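Local coordinates for protein 1,3,6,8-tetrahydroxynaphthalene synthase (Streptomyces coelicolor, PDB 1U0M) that condenses five malonyl-CoA units into a pentaketide and cyclises it to 1,3,6,8-tetrahydroxynaphthalene for melanin and naphthoquinone biosynthesis, at residues Q143-R155 against L338-S350. Numbering follows the deposited sequence.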
loop_
_atom_site.group_PDB
_atom_site.type_symbol
_atom_site.label_atom_id
_atom_site.label_comp_id
_atom_site.label_asym_id
_atom_site.label_seq_id
_atom_site.Cartn_x
_atom_site.Cartn_y
_atom_site.Cartn_z
ATOM N N GLN A 143 -0.493 0.104 -4.921
ATOM C CA GLN A 143 -0.021 1.034 -5.937
ATOM C C GLN A 143 1.288 0.755 -6.665
ATOM O O GLN A 143 1.909 1.689 -7.167
ATOM C CB GLN A 143 0.041 2.423 -5.317
ATOM C CG GLN A 143 -1.273 2.879 -4.720
ATOM C CD GLN A 143 -1.099 3.977 -3.696
ATOM O OE1 GLN A 143 -0.669 3.728 -2.567
ATOM N NE2 GLN A 143 -1.423 5.203 -4.080
ATOM N N LEU A 144 1.705 -0.507 -6.750
ATOM C CA LEU A 144 2.948 -0.841 -7.440
ATOM C C LEU A 144 2.786 -1.776 -8.631
ATOM O O LEU A 144 3.773 -2.217 -9.214
ATOM C CB LEU A 144 3.960 -1.416 -6.450
ATOM C CG LEU A 144 4.582 -0.346 -5.543
ATOM C CD1 LEU A 144 5.501 -0.995 -4.526
ATOM C CD2 LEU A 144 5.347 0.658 -6.392
ATOM N N GLY A 145 1.539 -2.058 -9.000
ATOM C CA GLY A 145 1.243 -2.906 -10.149
ATOM C C GLY A 145 2.121 -4.108 -10.490
ATOM O O GLY A 145 2.353 -4.990 -9.655
ATOM N N CYS A 146 2.589 -4.154 -11.738
ATOM C CA CYS A 146 3.422 -5.256 -12.210
ATOM C C CYS A 146 4.742 -5.400 -11.447
ATOM O O CYS A 146 5.402 -6.438 -11.523
ATOM C CB CYS A 146 3.694 -5.097 -13.710
ATOM S SG CYS A 146 2.248 -5.351 -14.782
ATOM N N ALA A 147 5.107 -4.366 -10.696
ATOM C CA ALA A 147 6.339 -4.362 -9.917
ATOM C C ALA A 147 6.131 -4.820 -8.473
ATOM O O ALA A 147 7.095 -5.082 -7.759
ATOM C CB ALA A 147 6.946 -2.954 -9.924
ATOM N N ALA A 148 4.881 -4.920 -8.045
ATOM C CA ALA A 148 4.577 -5.307 -6.670
ATOM C C ALA A 148 5.128 -6.663 -6.259
ATOM O O ALA A 148 5.415 -6.878 -5.086
ATOM C CB ALA A 148 3.075 -5.268 -6.437
ATOM N N GLY A 149 5.256 -7.585 -7.208
ATOM C CA GLY A 149 5.791 -8.897 -6.879
ATOM C C GLY A 149 7.186 -8.750 -6.295
ATOM O O GLY A 149 7.441 -9.129 -5.151
ATOM N N GLY A 150 8.088 -8.181 -7.089
ATOM C CA GLY A 150 9.447 -7.965 -6.636
ATOM C C GLY A 150 9.501 -7.104 -5.385
ATOM O O GLY A 150 10.293 -7.375 -4.485
ATOM N N ALA A 151 8.672 -6.065 -5.318
ATOM C CA ALA A 151 8.659 -5.192 -4.146
ATOM C C ALA A 151 8.278 -5.957 -2.879
ATOM O O ALA A 151 8.792 -5.669 -1.800
ATOM C CB ALA A 151 7.694 -4.034 -4.359
ATOM N N ALA A 152 7.374 -6.926 -3.006
ATOM C CA ALA A 152 6.954 -7.708 -1.853
ATOM C C ALA A 152 8.160 -8.491 -1.348
ATOM O O ALA A 152 8.431 -8.545 -0.147
ATOM C CB ALA A 152 5.835 -8.655 -2.241
ATOM N N ILE A 153 8.881 -9.096 -2.286
ATOM C CA ILE A 153 10.069 -9.865 -1.964
ATOM C C ILE A 153 11.031 -8.964 -1.217
ATOM O O ILE A 153 11.392 -9.238 -0.078
ATOM C CB ILE A 153 10.749 -10.379 -3.241
ATOM C CG1 ILE A 153 9.883 -11.470 -3.879
ATOM C CG2 ILE A 153 12.146 -10.894 -2.917
ATOM C CD1 ILE A 153 10.267 -11.811 -5.312
ATOM N N ASN A 154 11.433 -7.876 -1.863
ATOM C CA ASN A 154 12.355 -6.931 -1.255
ATOM C C ASN A 154 11.913 -6.478 0.125
ATOM O O ASN A 154 12.739 -6.071 0.934
ATOM C CB ASN A 154 12.543 -5.715 -2.163
ATOM C CG ASN A 154 13.238 -6.068 -3.448
ATOM O OD1 ASN A 154 13.649 -7.210 -3.641
ATOM N ND2 ASN A 154 13.383 -5.095 -4.337
ATOM N N ARG A 155 10.616 -6.547 0.406
ATOM C CA ARG A 155 10.133 -6.128 1.719
ATOM C C ARG A 155 10.252 -7.257 2.719
ATOM O O ARG A 155 10.778 -7.070 3.814
ATOM C CB ARG A 155 8.672 -5.650 1.667
ATOM C CG ARG A 155 8.455 -4.293 1.019
ATOM C CD ARG A 155 9.625 -3.352 1.252
ATOM N NE ARG A 155 10.376 -3.134 0.015
ATOM C CZ ARG A 155 11.638 -2.724 -0.034
ATOM N NH1 ARG A 155 12.306 -2.486 1.087
ATOM N NH2 ARG A 155 12.234 -2.554 -1.206
ATOM N N LEU A 338 16.128 -11.788 -9.318
ATOM C CA LEU A 338 14.675 -11.703 -9.297
ATOM C C LEU A 338 14.357 -10.222 -9.443
ATOM O O LEU A 338 14.844 -9.404 -8.668
ATOM C CB LEU A 338 14.125 -12.209 -7.960
ATOM C CG LEU A 338 14.445 -13.644 -7.527
ATOM C CD1 LEU A 338 14.042 -13.842 -6.076
ATOM C CD2 LEU A 338 13.718 -14.629 -8.416
ATOM N N ALA A 339 13.553 -9.869 -10.438
ATOM C CA ALA A 339 13.206 -8.470 -10.643
ATOM C C ALA A 339 11.762 -8.292 -11.092
ATOM O O ALA A 339 11.179 -9.174 -11.729
ATOM C CB ALA A 339 14.149 -7.842 -11.663
ATOM N N GLY A 340 11.196 -7.139 -10.743
ATOM C CA GLY A 340 9.832 -6.813 -11.113
ATOM C C GLY A 340 9.792 -5.410 -11.677
ATOM O O GLY A 340 10.492 -4.529 -11.190
ATOM N N PHE A 341 8.988 -5.196 -12.711
ATOM C CA PHE A 341 8.886 -3.874 -13.321
ATOM C C PHE A 341 7.431 -3.440 -13.446
ATOM O O PHE A 341 6.571 -4.247 -13.785
ATOM C CB PHE A 341 9.536 -3.885 -14.708
ATOM C CG PHE A 341 10.968 -4.332 -14.702
ATOM C CD1 PHE A 341 11.475 -5.098 -15.750
ATOM C CD2 PHE A 341 11.810 -4.012 -13.641
ATOM C CE1 PHE A 341 12.798 -5.543 -15.737
ATOM C CE2 PHE A 341 13.132 -4.455 -13.625
ATOM C CZ PHE A 341 13.623 -5.220 -14.672
ATOM N N GLY A 342 7.167 -2.163 -13.183
ATOM C CA GLY A 342 5.809 -1.644 -13.275
ATOM C C GLY A 342 5.726 -0.139 -13.072
ATOM O O GLY A 342 6.660 0.582 -13.413
ATOM N N PRO A 343 4.606 0.368 -12.523
ATOM C CA PRO A 343 4.369 1.791 -12.259
ATOM C C PRO A 343 5.567 2.534 -11.651
ATOM O O PRO A 343 6.119 2.112 -10.635
ATOM C CB PRO A 343 3.174 1.753 -11.317
ATOM C CG PRO A 343 2.377 0.621 -11.876
ATOM C CD PRO A 343 3.430 -0.437 -12.133
ATOM N N GLY A 344 5.956 3.649 -12.267
ATOM C CA GLY A 344 7.082 4.413 -11.758
ATOM C C GLY A 344 7.773 5.279 -12.802
ATOM O O GLY A 344 7.714 6.508 -12.724
ATOM N N ILE A 345 8.444 4.665 -13.778
ATOM C CA ILE A 345 8.560 3.215 -13.895
ATOM C C ILE A 345 9.490 2.684 -12.809
ATOM O O ILE A 345 10.616 3.165 -12.652
ATOM C CB ILE A 345 9.103 2.842 -15.290
ATOM C CG1 ILE A 345 8.092 3.273 -16.364
ATOM C CG2 ILE A 345 9.386 1.357 -15.365
ATOM C CD1 ILE A 345 8.534 3.035 -17.791
ATOM N N THR A 346 9.009 1.699 -12.051
ATOM C CA THR A 346 9.787 1.117 -10.970
ATOM C C THR A 346 10.324 -0.267 -11.286
ATOM O O THR A 346 9.738 -1.018 -12.063
ATOM C CB THR A 346 8.964 1.011 -9.686
ATOM O OG1 THR A 346 8.512 2.316 -9.307
ATOM C CG2 THR A 346 9.807 0.428 -8.560
ATOM N N ALA A 347 11.450 -0.590 -10.655
ATOM C CA ALA A 347 12.106 -1.869 -10.833
ATOM C C ALA A 347 12.562 -2.393 -9.478
ATOM O O ALA A 347 13.428 -1.799 -8.836
ATOM C CB ALA A 347 13.302 -1.711 -11.765
ATOM N N GLU A 348 11.957 -3.485 -9.031
ATOM C CA GLU A 348 12.349 -4.078 -7.768
ATOM C C GLU A 348 13.236 -5.269 -8.107
ATOM O O GLU A 348 12.756 -6.339 -8.475
ATOM C CB GLU A 348 11.122 -4.519 -6.965
ATOM C CG GLU A 348 10.268 -3.362 -6.437
ATOM C CD GLU A 348 10.986 -2.506 -5.400
ATOM O OE1 GLU A 348 12.012 -1.890 -5.743
ATOM O OE2 GLU A 348 10.527 -2.448 -4.238
ATOM N N MET A 349 14.542 -5.055 -7.994
ATOM C CA MET A 349 15.544 -6.070 -8.297
ATOM C C MET A 349 15.992 -6.786 -7.029
ATOM O O MET A 349 15.997 -6.206 -5.949
ATOM C CB MET A 349 16.738 -5.401 -8.982
ATOM C CG MET A 349 16.342 -4.641 -10.227
ATOM S SD MET A 349 17.469 -3.314 -10.700
ATOM C CE MET A 349 16.911 -1.985 -9.607
ATOM N N SER A 350 16.369 -8.050 -7.170
ATOM C CA SER A 350 16.815 -8.853 -6.037
ATOM C C SER A 350 17.858 -9.895 -6.468
ATOM O O SER A 350 17.604 -10.701 -7.362
ATOM C CB SER A 350 15.607 -9.551 -5.405
ATOM O OG SER A 350 15.994 -10.372 -4.323
#
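Glu348 lies along helix 148-155 where this buried central helix of the thiolase fold packs on the hairpin 338-350, joining the N-terminal and C-terminal halves of a type III polyketide synthase. The axes of the helix and strand 346-350 come within 7.1 Å at an angle of 46°. Gly150 makes that closeness possible, since a side chain on it would run into Glu348 O; on the neighbouring strand, Gly342 makes room for the turn at Cys146 and Ala147. From strand 346-350, Glu348 CB rests 3.4 Å from Gly150 C. Its CG stands beside the backbone N (chi1 -69°), which lays it against the backbone of Ala151, 3.3 Å from Ala151 CA. The chain then bends, bringing CD near both Ala151 CA and Asn154 ND2; of the carboxylate oxygens, OE2 sits 3.2 Å from Ala151 CB. Arg155 NH2 makes a long, weak hydrogen bond to OE2 as part of a salt bridge, with OE2 at the guanidinium edge and the two planes 22° apart, while Arg155 NH1 pairs with Asp158. Asn154 points toward the strand, where ND2 donates to Met349 O from above the carbonyl plane (3.3 Å) and OD1 lies against Ser350 CB. Were Asn154 replaced by an alanine, Met349 O would probably lose this donor and a gap would open beside Glu348 CB and Ser350 CB. At the other end, Pro343 packs against the turn leading to the helix, its CD 3.4 Å from Leu144 O, and Met119 of the second subunit packs on the same proline. This turn carries Cys146, the active-site cysteine by similarity with related synthases; neighbouring Ala147 presses its CB onto the hairpin backbone, 3.4 Å from Gly342 N.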